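Local coordinates for protein aminopeptidase N (Francisella tularensis subsp. tularensis, PDB 5DLL) that removes N-terminal amino acids from peptides as a zinc-dependent M1-family aminopeptidase, probably helping to degrade intracellular peptides left by protein breakdown, at residues V357-R361 / F566-D570; D350-D355 / A606-N610; D38-R43 / V107-S113; V44-L48 / I140-L144; V809-D813 / S851-V857. All coordinates share one frame; numbering follows the deposited sequence. Where two conformers were deposited one is given.

Contact 1: V357-R361 / F566-D570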
# COMPACT_ATOMS: atom_id res chain seq x y z
N VAL A 357 6.11 9.27 1.62
CA VAL A 357 5.78 10.54 2.28
C VAL A 357 4.59 11.24 1.62
O VAL A 357 3.73 11.79 2.31
CB VAL A 357 6.99 11.49 2.33
CG1 VAL A 357 6.59 12.85 2.90
CG2 VAL A 357 8.11 10.88 3.15
N ARG A 358 4.54 11.23 0.29
CA ARG A 358 3.42 11.83 -0.45
C ARG A 358 2.08 11.26 0.03
O ARG A 358 1.09 11.98 0.08
CB ARG A 358 3.58 11.61 -1.96
CG ARG A 358 4.69 12.42 -2.63
CD ARG A 358 4.80 13.82 -2.06
NE ARG A 358 3.51 14.49 -1.98
CZ ARG A 358 3.31 15.69 -1.45
NH1 ARG A 358 4.34 16.37 -0.95
NH2 ARG A 358 2.10 16.21 -1.41
N ILE A 359 2.06 9.97 0.38
CA ILE A 359 0.86 9.32 0.94
C ILE A 359 0.51 9.87 2.32
O ILE A 359 -0.67 10.12 2.60
CB ILE A 359 1.04 7.78 1.02
CG1 ILE A 359 0.81 7.16 -0.36
CG2 ILE A 359 0.09 7.16 2.03
CD1 ILE A 359 1.14 5.68 -0.44
N ILE A 360 1.51 10.07 3.17
CA ILE A 360 1.29 10.60 4.51
C ILE A 360 0.79 12.05 4.47
O ILE A 360 -0.12 12.42 5.20
CB ILE A 360 2.55 10.52 5.39
CG1 ILE A 360 2.98 9.06 5.58
CG2 ILE A 360 2.31 11.18 6.75
CD1 ILE A 360 1.91 8.16 6.17
N ARG A 361 1.38 12.86 3.60
CA ARG A 361 0.96 14.26 3.47
C ARG A 361 -0.37 14.42 2.76
O ARG A 361 -1.13 15.34 3.06
CB ARG A 361 2.03 15.07 2.74
CG ARG A 361 3.28 15.27 3.57
CD ARG A 361 4.35 15.95 2.75
NE ARG A 361 5.49 16.33 3.58
CZ ARG A 361 6.65 16.78 3.10
NH1 ARG A 361 6.84 16.90 1.79
NH2 ARG A 361 7.63 17.09 3.93
N PHE A 566 16.52 13.91 0.33
CA PHE A 566 15.11 14.20 0.56
C PHE A 566 14.89 15.70 0.75
O PHE A 566 14.09 16.31 0.04
CB PHE A 566 14.57 13.42 1.76
CG PHE A 566 13.13 13.70 2.07
CD1 PHE A 566 12.12 13.00 1.42
CD2 PHE A 566 12.77 14.66 3.01
CE1 PHE A 566 10.78 13.25 1.70
CE2 PHE A 566 11.44 14.92 3.30
CZ PHE A 566 10.45 14.22 2.64
N ASN A 567 15.60 16.29 1.71
CA ASN A 567 15.44 17.72 2.01
C ASN A 567 15.78 18.62 0.82
O ASN A 567 15.31 19.75 0.76
CB ASN A 567 16.26 18.13 3.24
CG ASN A 567 15.47 18.04 4.54
OD1 ASN A 567 14.29 17.68 4.55
ND2 ASN A 567 16.12 18.39 5.64
N ARG A 568 16.60 18.12 -0.10
CA ARG A 568 16.87 18.84 -1.35
C ARG A 568 15.62 18.90 -2.22
O ARG A 568 15.23 19.97 -2.68
CB ARG A 568 18.03 18.19 -2.11
CG ARG A 568 19.39 18.34 -1.43
CD ARG A 568 20.50 17.65 -2.21
NE ARG A 568 20.99 18.46 -3.33
CZ ARG A 568 22.12 18.24 -4.00
NH1 ARG A 568 22.93 17.24 -3.67
NH2 ARG A 568 22.46 19.04 -5.00
N TRP A 569 15.00 17.75 -2.44
CA TRP A 569 13.71 17.67 -3.13
C TRP A 569 12.64 18.47 -2.37
O TRP A 569 11.90 19.26 -2.97
CB TRP A 569 13.28 16.20 -3.30
CG TRP A 569 11.83 15.99 -3.65
CD1 TRP A 569 11.29 15.89 -4.90
CD2 TRP A 569 10.74 15.81 -2.73
NE1 TRP A 569 9.93 15.68 -4.82
CE2 TRP A 569 9.57 15.62 -3.50
CE3 TRP A 569 10.65 15.80 -1.34
CZ2 TRP A 569 8.32 15.43 -2.91
CZ3 TRP A 569 9.41 15.61 -0.76
CH2 TRP A 569 8.26 15.43 -1.54
N ASP A 570 12.57 18.29 -1.06
CA ASP A 570 11.52 18.91 -0.25
C ASP A 570 11.59 20.43 -0.30
O ASP A 570 10.56 21.09 -0.43
CB ASP A 570 11.61 18.43 1.21
CG ASP A 570 10.34 18.69 1.99
OD1 ASP A 570 9.24 18.41 1.45
OD2 ASP A 570 10.42 19.15 3.15
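R361 reaches D570 in a salt bridge. NH1 of R361 gives OD1 of D570 a bond of 2.9 Å, on the syn side of the carboxylate but 29° out of its plane, while D570 OD1 lies near the guanidinium plane. A weak second bond runs from R361 NH2 to the same D570 OD1 at 3.2 Å. One acceptor thus takes both terminal nitrogens. The R361 chain is extended from CG to NE, which carries the charge across a wide gap: the two helix segments approach no closer than 14.3 Å at their axes.

This is a bridge between domains, joining helix 349-369 of the M1 peptidase domain to helix 565-581 of the C-terminal helical domain with its ARM repeats.

Packing against the aromatic rings adds to this. R361 and W569 slip past each other, their planes nearly parallel (11°), R361 NH1 3.8 Å from W569 CZ3. CD of R358 meets the edge of the indole, 3.9 Å from W569 CH2. The methyls of V357 meet the far end of the F566 ring, V357 CG2 coming to 3.9 Å of F566 CE1, and F540 also packs on V357. F566 has W569 over one of its faces, offset toward the rim.

Contact 2: D350-D355 / A606-N610; sequences DVKRID and ALISN
N610 OD1 sits among the carbons of I354: CG2 of I354 is 3.5 Å from N610 OD1 and its CD1 3.9 Å from the same oxygen. The two side chains come at each other from opposite directions. I354 has CG2 anti to the backbone N and CG1 beside it (chi1 -71°), a branching that lets both CG2 and the end of the CG1 arm reach the amide. No hydrogen bond crosses between 350-355 and 606-610, so side-chain packing carries the contact.

One turn earlier, V351 CG2 fits against the start of the other segment, 3.7 Å from A606 CB and 3.8 Å from L607 N. Here the backbones come nearest, with the CA atoms of V351 and L607 5.8 Å apart. At the D350 end a carboxylate oxygen, OD2, rests 3.9 Å from CD2 of L607, a van der Waals contact only. The other methyl of L607, CD1, lies 4.3 Å from I354 CD1.

A565 and W569 of helix 565-581 border the same surface, W569 touching both I354 and N610. With the segment axes 9.6 Å apart and 35° from parallel, this is close helix-helix packing between helix 349-369 of the M1 peptidase domain and helix 605-612 of the C-terminal ARM-type helical domain.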
# COMPACT_ATOMS: atom_id res chain seq x y z
N ASP A 350 15.60 7.08 -2.17
CA ASP A 350 15.06 8.44 -2.08
C ASP A 350 13.69 8.57 -2.75
O ASP A 350 12.80 9.23 -2.22
CB ASP A 350 16.04 9.44 -2.70
CG ASP A 350 17.40 9.44 -2.01
OD1 ASP A 350 17.44 9.54 -0.76
OD2 ASP A 350 18.43 9.33 -2.71
N VAL A 351 13.53 7.94 -3.91
CA VAL A 351 12.27 7.98 -4.65
C VAL A 351 11.18 7.22 -3.89
O VAL A 351 10.08 7.74 -3.68
CB VAL A 351 12.42 7.39 -6.07
CG1 VAL A 351 11.07 7.32 -6.78
CG2 VAL A 351 13.41 8.22 -6.88
N LYS A 352 11.50 5.99 -3.48
CA LYS A 352 10.57 5.21 -2.68
C LYS A 352 10.14 6.00 -1.46
O LYS A 352 8.97 5.99 -1.08
CB LYS A 352 11.20 3.89 -2.23
CG LYS A 352 10.31 3.03 -1.34
CD LYS A 352 8.92 2.82 -1.94
CE LYS A 352 8.11 1.79 -1.16
NZ LYS A 352 6.67 1.82 -1.54
N ARG A 353 11.09 6.70 -0.85
CA ARG A 353 10.83 7.48 0.35
C ARG A 353 9.98 8.72 0.07
O ARG A 353 9.17 9.11 0.91
CB ARG A 353 12.15 7.88 1.02
CG ARG A 353 12.00 8.53 2.39
CD ARG A 353 11.10 7.73 3.31
NE ARG A 353 10.87 8.41 4.58
CZ ARG A 353 9.82 8.19 5.38
NH1 ARG A 353 8.89 7.31 5.05
NH2 ARG A 353 9.71 8.87 6.52
N ILE A 354 10.15 9.33 -1.10
CA ILE A 354 9.26 10.43 -1.51
C ILE A 354 7.84 9.90 -1.71
O ILE A 354 6.89 10.49 -1.19
CB ILE A 354 9.78 11.14 -2.79
CG1 ILE A 354 11.03 11.96 -2.47
CG2 ILE A 354 8.70 12.06 -3.38
CD1 ILE A 354 11.84 12.35 -3.68
N ASP A 355 7.69 8.80 -2.43
CA ASP A 355 6.38 8.18 -2.68
C ASP A 355 5.63 7.83 -1.40
O ASP A 355 4.41 7.99 -1.34
CB ASP A 355 6.53 6.91 -3.54
CG ASP A 355 7.01 7.20 -4.95
OD1 ASP A 355 6.98 8.38 -5.38
OD2 ASP A 355 7.41 6.24 -5.64
N ALA A 606 16.94 9.17 -10.92
CA ALA A 606 15.52 9.08 -10.63
C ALA A 606 15.11 10.18 -9.64
O ALA A 606 14.06 10.80 -9.80
CB ALA A 606 15.18 7.71 -10.06
N LEU A 607 15.94 10.40 -8.63
CA LEU A 607 15.75 11.49 -7.68
C LEU A 607 15.76 12.85 -8.38
O LEU A 607 14.97 13.74 -8.05
CB LEU A 607 16.83 11.46 -6.59
CG LEU A 607 17.07 12.72 -5.76
CD1 LEU A 607 15.86 13.08 -4.91
CD2 LEU A 607 18.31 12.52 -4.89
N ILE A 608 16.65 13.01 -9.36
CA ILE A 608 16.67 14.20 -10.21
C ILE A 608 15.31 14.38 -10.89
O ILE A 608 14.75 15.48 -10.88
CB ILE A 608 17.81 14.13 -11.26
CG1 ILE A 608 19.18 14.24 -10.57
CG2 ILE A 608 17.68 15.25 -12.28
CD1 ILE A 608 20.36 13.94 -11.46
N SER A 609 14.78 13.30 -11.47
CA SER A 609 13.48 13.33 -12.14
C SER A 609 12.33 13.81 -11.25
O SER A 609 11.44 14.51 -11.72
CB SER A 609 13.14 11.94 -12.69
OG SER A 609 14.26 11.34 -13.30
N ASN A 610 12.36 13.43 -9.97
CA ASN A 610 11.32 13.84 -9.02
C ASN A 610 11.44 15.31 -8.62
O ASN A 610 10.44 16.02 -8.54
CB ASN A 610 11.34 12.98 -7.74
CG ASN A 610 10.25 11.92 -7.74
OD1 ASN A 610 9.49 11.80 -6.78
ND2 ASN A 610 10.17 11.14 -8.81

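Contact 3: D38-R43 / V107-S113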
# COMPACT_ATOMS: atom_id res chain seq x y z
N ASP A 38 -16.05 -31.67 -2.36
CA ASP A 38 -17.16 -31.84 -3.28
C ASP A 38 -17.79 -30.47 -3.53
O ASP A 38 -17.77 -29.60 -2.65
CB ASP A 38 -18.20 -32.81 -2.72
CG ASP A 38 -19.32 -33.10 -3.70
OD1 ASP A 38 -19.03 -33.62 -4.80
OD2 ASP A 38 -20.49 -32.81 -3.37
N GLU A 39 -18.35 -30.30 -4.72
CA GLU A 39 -19.03 -29.06 -5.11
C GLU A 39 -20.10 -28.65 -4.08
O GLU A 39 -20.12 -27.50 -3.64
CB GLU A 39 -19.64 -29.25 -6.50
CG GLU A 39 -20.39 -28.04 -7.05
CD GLU A 39 -21.11 -28.35 -8.35
OE1 GLU A 39 -22.32 -28.04 -8.46
OE2 GLU A 39 -20.47 -28.91 -9.27
N SER A 40 -20.96 -29.59 -3.70
CA SER A 40 -22.12 -29.31 -2.83
C SER A 40 -21.91 -29.64 -1.36
O SER A 40 -22.30 -28.88 -0.47
CB SER A 40 -23.34 -30.10 -3.31
OG SER A 40 -23.64 -29.83 -4.67
N LYS A 41 -21.31 -30.80 -1.10
CA LYS A 41 -21.27 -31.38 0.24
C LYS A 41 -19.84 -31.74 0.65
O LYS A 41 -19.50 -32.92 0.77
CB LYS A 41 -22.16 -32.62 0.28
CG LYS A 41 -23.61 -32.36 -0.09
CD LYS A 41 -24.43 -33.64 -0.11
CE LYS A 41 -25.92 -33.36 -0.03
NZ LYS A 41 -26.38 -32.40 -1.08
N THR A 42 -19.01 -30.72 0.85
CA THR A 42 -17.65 -30.92 1.35
C THR A 42 -17.70 -31.26 2.84
O THR A 42 -18.33 -30.55 3.62
CB THR A 42 -16.79 -29.65 1.15
OG1 THR A 42 -16.68 -29.36 -0.25
CG2 THR A 42 -15.40 -29.83 1.74
N ARG A 43 -17.03 -32.35 3.23
CA ARG A 43 -17.05 -32.82 4.62
C ARG A 43 -15.75 -32.47 5.33
O ARG A 43 -14.67 -32.84 4.86
CB ARG A 43 -17.26 -34.34 4.68
CG ARG A 43 -18.68 -34.79 4.36
CD ARG A 43 -18.79 -36.31 4.40
NE ARG A 43 -18.71 -36.84 5.76
CZ ARG A 43 -18.49 -38.12 6.07
NH1 ARG A 43 -18.32 -39.04 5.13
NH2 ARG A 43 -18.44 -38.48 7.35
N VAL A 107 -17.35 -33.62 12.84
CA VAL A 107 -17.58 -33.72 11.40
C VAL A 107 -18.64 -32.69 11.02
O VAL A 107 -19.66 -32.57 11.69
CB VAL A 107 -18.03 -35.12 10.96
CG1 VAL A 107 -18.22 -35.16 9.45
CG2 VAL A 107 -17.02 -36.17 11.40
N VAL A 108 -18.39 -31.97 9.92
CA VAL A 108 -19.22 -30.86 9.47
C VAL A 108 -19.35 -30.93 7.94
O VAL A 108 -18.45 -31.42 7.27
CB VAL A 108 -18.60 -29.51 9.92
CG1 VAL A 108 -18.99 -28.35 9.01
CG2 VAL A 108 -18.98 -29.20 11.36
N GLU A 109 -20.47 -30.43 7.41
CA GLU A 109 -20.68 -30.36 5.96
C GLU A 109 -20.92 -28.91 5.52
O GLU A 109 -21.59 -28.15 6.21
CB GLU A 109 -21.86 -31.23 5.55
CG GLU A 109 -22.10 -31.32 4.05
CD GLU A 109 -23.39 -32.06 3.73
OE1 GLU A 109 -23.48 -33.25 4.07
OE2 GLU A 109 -24.30 -31.44 3.13
N ILE A 110 -20.37 -28.54 4.37
CA ILE A 110 -20.47 -27.17 3.86
C ILE A 110 -20.61 -27.14 2.34
O ILE A 110 -20.28 -28.11 1.65
CB ILE A 110 -19.24 -26.33 4.25
CG1 ILE A 110 -17.94 -26.99 3.77
CG2 ILE A 110 -19.20 -26.12 5.76
CD1 ILE A 110 -16.69 -26.19 4.05
N ASN A 111 -21.08 -26.01 1.83
CA ASN A 111 -21.40 -25.85 0.42
C ASN A 111 -20.58 -24.72 -0.20
O ASN A 111 -20.97 -23.55 -0.12
CB ASN A 111 -22.90 -25.59 0.26
CG ASN A 111 -23.42 -25.87 -1.13
OD1 ASN A 111 -22.66 -25.93 -2.10
ND2 ASN A 111 -24.73 -26.03 -1.25
N PRO A 112 -19.41 -25.06 -0.78
CA PRO A 112 -18.56 -24.09 -1.47
C PRO A 112 -19.23 -23.48 -2.70
O PRO A 112 -19.07 -22.29 -2.96
CB PRO A 112 -17.34 -24.91 -1.87
CG PRO A 112 -17.31 -26.04 -0.91
CD PRO A 112 -18.74 -26.37 -0.65
N SER A 113 -19.96 -24.31 -3.44
CA SER A 113 -20.65 -23.86 -4.64
C SER A 113 -21.62 -22.71 -4.34
O SER A 113 -21.82 -21.84 -5.19
CB SER A 113 -21.42 -25.02 -5.26
OG SER A 113 -22.07 -24.62 -6.45
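An antiparallel strand pair in the N-terminal domain's large sheet begins where T42 faces I110, at the start of strand 42-52 and the end of strand 101-110. T42 and I110 form a hydrogen-bonded pair: T42 N gives to I110 O at 3.0 Å, and I110 N returns a bond of the same length to T42 O. R43 and E109 follow as a non-hydrogen-bonded pair, where the backbones come close enough for CA-H...O contacts, R43 CA to V108 O among them.

T42 and I110 share one face of the sheet. CB of T42 packs 3.9 Å from CG1 of I110, and the T42 hydroxyl lies against CG of P112; L121 covers T42 too. K41 and E109 run side by side beyond the opposite face, the one with R43. There CG of K41 is 3.4 Å from OE2 of E109, but K41 NZ stays 4.8 Å from E109 OE2, so any attraction between the charges probably acts at longer range. R43 NH2 meets CG1 of V107 at the edge of the guanidinium.

Upstream lies the turn of the beta hairpin that links strand 26-36 to strand 42-52. D38 shapes it as an Asx turn: its OD2 accepts from S40 N, above the carboxylate plane, and from K41 N on the anti side. T42 OG1 binds D38 O on a lone pair, in the carbonyl plane. Beyond the paired strands, S113 N closes onto E39 O at 3.2 Å.

Contact 4: V44-L48 / I140-L144. With NA (sodium ion), chain R.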
# COMPACT_ATOMS: atom_id res chain seq x y z
N VAL A 44 -15.86 -31.79 6.46
CA VAL A 44 -14.71 -31.35 7.24
C VAL A 44 -14.70 -31.97 8.65
O VAL A 44 -15.35 -31.47 9.60
CB VAL A 44 -14.65 -29.81 7.34
CG1 VAL A 44 -13.35 -29.36 7.99
CG2 VAL A 44 -14.81 -29.18 5.96
N THR A 45 -13.96 -33.08 8.76
CA THR A 45 -13.64 -33.68 10.05
C THR A 45 -12.49 -32.88 10.66
O THR A 45 -11.57 -32.49 9.95
CB THR A 45 -13.19 -35.15 9.90
OG1 THR A 45 -14.09 -35.85 9.04
CG2 THR A 45 -13.14 -35.84 11.27
N ALA A 46 -12.55 -32.64 11.97
CA ALA A 46 -11.53 -31.85 12.65
C ALA A 46 -11.29 -32.33 14.08
O ALA A 46 -12.22 -32.38 14.88
CB ALA A 46 -11.90 -30.38 12.66
N ASN A 47 -10.04 -32.67 14.38
CA ASN A 47 -9.64 -33.07 15.72
C ASN A 47 -8.89 -31.93 16.39
O ASN A 47 -7.75 -31.63 16.02
CB ASN A 47 -8.75 -34.31 15.67
CG ASN A 47 -9.54 -35.58 15.53
OD1 ASN A 47 -9.47 -36.46 16.39
ND2 ASN A 47 -10.29 -35.70 14.45
N LEU A 48 -9.53 -31.31 17.37
CA LEU A 48 -8.96 -30.17 18.08
C LEU A 48 -8.43 -30.65 19.41
O LEU A 48 -9.19 -31.17 20.24
CB LEU A 48 -10.04 -29.10 18.32
CG LEU A 48 -10.32 -28.13 17.17
CD1 LEU A 48 -10.34 -28.82 15.82
CD2 LEU A 48 -11.64 -27.40 17.42
N ILE A 140 -15.81 -22.73 8.02
CA ILE A 140 -15.28 -23.98 7.48
C ILE A 140 -15.49 -25.12 8.47
O ILE A 140 -16.01 -26.17 8.11
CB ILE A 140 -13.78 -23.85 7.13
CG1 ILE A 140 -13.60 -22.77 6.05
CG2 ILE A 140 -13.22 -25.18 6.64
CD1 ILE A 140 -12.16 -22.45 5.72
N THR A 141 -15.08 -24.91 9.72
CA THR A 141 -15.43 -25.81 10.82
C THR A 141 -15.45 -24.99 12.10
O THR A 141 -15.10 -23.81 12.09
CB THR A 141 -14.48 -27.03 10.91
OG1 THR A 141 -15.11 -28.12 11.62
CG2 THR A 141 -13.16 -26.66 11.57
N TYR A 142 -15.89 -25.61 13.19
CA TYR A 142 -16.03 -24.93 14.48
C TYR A 142 -14.66 -24.75 15.13
O TYR A 142 -13.94 -25.73 15.34
CB TYR A 142 -16.95 -25.71 15.42
CG TYR A 142 -18.43 -25.59 15.11
CD1 TYR A 142 -19.17 -24.50 15.55
CD2 TYR A 142 -19.09 -26.58 14.38
CE1 TYR A 142 -20.52 -24.39 15.26
CE2 TYR A 142 -20.45 -26.48 14.10
CZ TYR A 142 -21.16 -25.38 14.54
OH TYR A 142 -22.50 -25.27 14.27
N TYR A 143 -14.32 -23.51 15.45
CA TYR A 143 -12.99 -23.16 15.94
C TYR A 143 -13.05 -21.98 16.92
O TYR A 143 -14.09 -21.33 17.06
CB TYR A 143 -12.10 -22.79 14.75
CG TYR A 143 -10.63 -23.04 14.99
CD1 TYR A 143 -10.12 -24.34 15.01
CD2 TYR A 143 -9.74 -21.98 15.18
CE1 TYR A 143 -8.78 -24.58 15.23
CE2 TYR A 143 -8.39 -22.22 15.40
CZ TYR A 143 -7.92 -23.51 15.42
OH TYR A 143 -6.59 -23.77 15.63
N LEU A 144 -11.94 -21.71 17.61
CA LEU A 144 -11.76 -20.44 18.31
C LEU A 144 -11.15 -19.44 17.33
O LEU A 144 -9.93 -19.23 17.30
CB LEU A 144 -10.87 -20.61 19.55
CG LEU A 144 -11.51 -21.32 20.74
CD1 LEU A 144 -10.44 -21.73 21.74
CD2 LEU A 144 -12.57 -20.45 21.41
NA NA R . -15.41 -30.54 11.66
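V44 and T141 are turned so that each offers one oxygen to a shared sodium ion, V44 through its backbone O at 2.3 Å from the sodium and T141 through OG1 at 2.4 Å. T141 holds OG1 anti to its own backbone N (chi1 -158°), and this aims the hydroxyl at the ion while CG2 turns to A46, 4.1 Å from its CB. T106 completes the site with its backbone O and its OG1. The sodium therefore links three separate parts of the chain, and no direct hydrogen bond joins 44-48 to 140-144.

Apolar groups flank the metal. The V44 side chain passes at a slant to that of T141, its CG1 3.9 Å from CB of T141, while its other methyl, CG2, lies 3.9 Å from the carbonyl O of I140. Further along, CD2 of L48 rests 3.5 Å from O of Y142 and reaches the Y143 ring at CD1, 4.2 Å away. The Y143 hydroxyl is hydrogen-bonded to T31 OG1, and its ring meets F137 edge-to-face.

Residues 140-143 run 13° from parallel to 44-48. The loop packs on the sheet where strand 42-52 lies between 26-36 and 101-110: F35 touches both V44 and I140, L33 backs A46, and Y143 reaches I28 and, on strand 150-160, A151 and F153.

Contact 5: V809-D813 / S851-V857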
# COMPACT_ATOMS: atom_id res chain seq x y z
N VAL A 809 -22.24 8.21 -13.13
CA VAL A 809 -22.58 7.59 -11.85
C VAL A 809 -23.93 6.87 -11.91
O VAL A 809 -24.08 5.77 -11.39
CB VAL A 809 -22.60 8.62 -10.70
CG1 VAL A 809 -23.25 8.02 -9.45
CG2 VAL A 809 -21.19 9.10 -10.39
N LEU A 810 -24.91 7.51 -12.55
CA LEU A 810 -26.24 6.93 -12.69
C LEU A 810 -26.27 5.75 -13.66
O LEU A 810 -27.04 4.81 -13.47
CB LEU A 810 -27.25 8.00 -13.11
CG LEU A 810 -27.50 9.09 -12.05
CD1 LEU A 810 -28.32 10.23 -12.64
CD2 LEU A 810 -28.17 8.51 -10.81
N ALA A 811 -25.44 5.81 -14.70
CA ALA A 811 -25.33 4.71 -15.67
C ALA A 811 -24.59 3.50 -15.06
O ALA A 811 -25.00 2.35 -15.25
CB ALA A 811 -24.61 5.19 -16.92
N LEU A 812 -23.51 3.78 -14.33
CA LEU A 812 -22.77 2.76 -13.61
C LEU A 812 -23.62 2.07 -12.54
O LEU A 812 -23.53 0.86 -12.33
CB LEU A 812 -21.53 3.37 -12.94
CG LEU A 812 -20.44 3.90 -13.86
CD1 LEU A 812 -19.38 4.61 -13.03
CD2 LEU A 812 -19.83 2.79 -14.69
N ASP A 813 -24.45 2.86 -11.85
CA ASP A 813 -25.29 2.37 -10.76
C ASP A 813 -26.26 1.26 -11.20
O ASP A 813 -26.72 0.48 -10.37
CB ASP A 813 -26.07 3.53 -10.15
CG ASP A 813 -26.74 3.16 -8.85
OD1 ASP A 813 -26.03 2.70 -7.93
OD2 ASP A 813 -27.97 3.34 -8.75
N SER A 851 -32.45 11.27 -8.85
CA SER A 851 -32.75 10.33 -9.95
C SER A 851 -33.01 8.89 -9.47
O SER A 851 -32.93 7.95 -10.26
CB SER A 851 -31.61 10.35 -10.97
OG SER A 851 -31.60 11.59 -11.66
N ASN A 852 -33.36 8.73 -8.20
CA ASN A 852 -33.65 7.42 -7.62
C ASN A 852 -32.56 6.40 -7.92
O ASN A 852 -32.75 5.49 -8.73
CB ASN A 852 -35.02 6.91 -8.09
CG ASN A 852 -35.44 5.62 -7.40
OD1 ASN A 852 -35.08 5.37 -6.25
ND2 ASN A 852 -36.19 4.80 -8.11
N PRO A 853 -31.40 6.56 -7.27
CA PRO A 853 -30.34 5.58 -7.40
C PRO A 853 -30.51 4.47 -6.37
O PRO A 853 -31.45 4.51 -5.56
CB PRO A 853 -29.10 6.40 -7.10
CG PRO A 853 -29.56 7.41 -6.11
CD PRO A 853 -31.02 7.66 -6.38
N SER A 854 -29.62 3.49 -6.40
CA SER A 854 -29.58 2.44 -5.40
C SER A 854 -29.41 3.04 -4.01
O SER A 854 -28.99 4.19 -3.86
CB SER A 854 -28.42 1.48 -5.68
OG SER A 854 -27.17 2.14 -5.61
N LYS A 855 -29.76 2.25 -3.00
CA LYS A 855 -29.61 2.66 -1.61
C LYS A 855 -28.18 3.11 -1.32
O LYS A 855 -27.98 4.19 -0.78
CB LYS A 855 -30.01 1.50 -0.68
CG LYS A 855 -29.78 1.75 0.80
CD LYS A 855 -30.35 0.62 1.65
CE LYS A 855 -29.69 0.54 3.01
NZ LYS A 855 -28.25 0.14 2.93
N ASN A 856 -27.21 2.29 -1.70
CA ASN A 856 -25.78 2.56 -1.47
C ASN A 856 -25.37 3.98 -1.90
O ASN A 856 -24.85 4.76 -1.09
CB ASN A 856 -24.93 1.51 -2.22
CG ASN A 856 -23.45 1.57 -1.87
OD1 ASN A 856 -23.04 2.23 -0.91
ND2 ASN A 856 -22.63 0.87 -2.65
N VAL A 857 -25.63 4.30 -3.16
CA VAL A 857 -25.29 5.59 -3.75
C VAL A 857 -26.11 6.74 -3.16
O VAL A 857 -25.57 7.82 -2.91
CB VAL A 857 -25.49 5.56 -5.28
CG1 VAL A 857 -25.38 6.95 -5.89
CG2 VAL A 857 -24.51 4.59 -5.93
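The D813 carboxylate presents its two-oxygen edge to S854, each oxygen using its syn lone pair: OD1 takes the S854 hydroxyl at 2.6 Å from OG, and OD2 takes the backbone N of S854 at 2.9 Å, with an N-H...O angle of 168°. CB of P853 and CG2 of V857 both stand off one side of the carboxylate plane, P853 next to OD2 and V857 next to OD1. S854 is the N-cap of helix 855-866, so the grip falls on the residue capping the start of this last helix of the C-terminal ARM-type domain. Two bonds to one serine fix the carboxylate's rotation as well as its place. The nearby helix N terminus would probably help to stabilise the negative charge.

D813 holds CG anti to its backbone N (chi1 -168°), which sends the carboxylate out from helix 800-815 toward the loop 851-854 before helix 855-866; A820 of helix 817-824 also packs on it.

Apolar contacts lie to either side of this pair. Toward helix 855-866, CG1 of V809 is 4.3 Å from CG1 of V857, and I848 touches both valines. Toward 851, L810 CD2 faces CB of P853 at 4.4 Å. The S851 hydroxyl is bonded to K847 O, and S851 CB lies 3.7 Å from L810 CD1.

Overall arrangement
From the N terminus, contacts 3 and 4 open first, on consecutive stretches of strand 42-52. Contact 3 closes at 107-113 and contact 4 only at 140-144, so their segments alternate and the loops cross; the two touch and belong to one N-terminal domain. Contact 2 opens next at 350-355, followed by contact 1 at 357-361 on the same helix 349-369. Contact 1 closes first, at 566-570, and contact 2 encloses it by closing at 606-610. These two touch as well, tying the peptidase domain to the helical C-terminal domain, about 50 Å between centres from contacts 3 and 4. Contact 5 closes a short loop within the C-terminal domain.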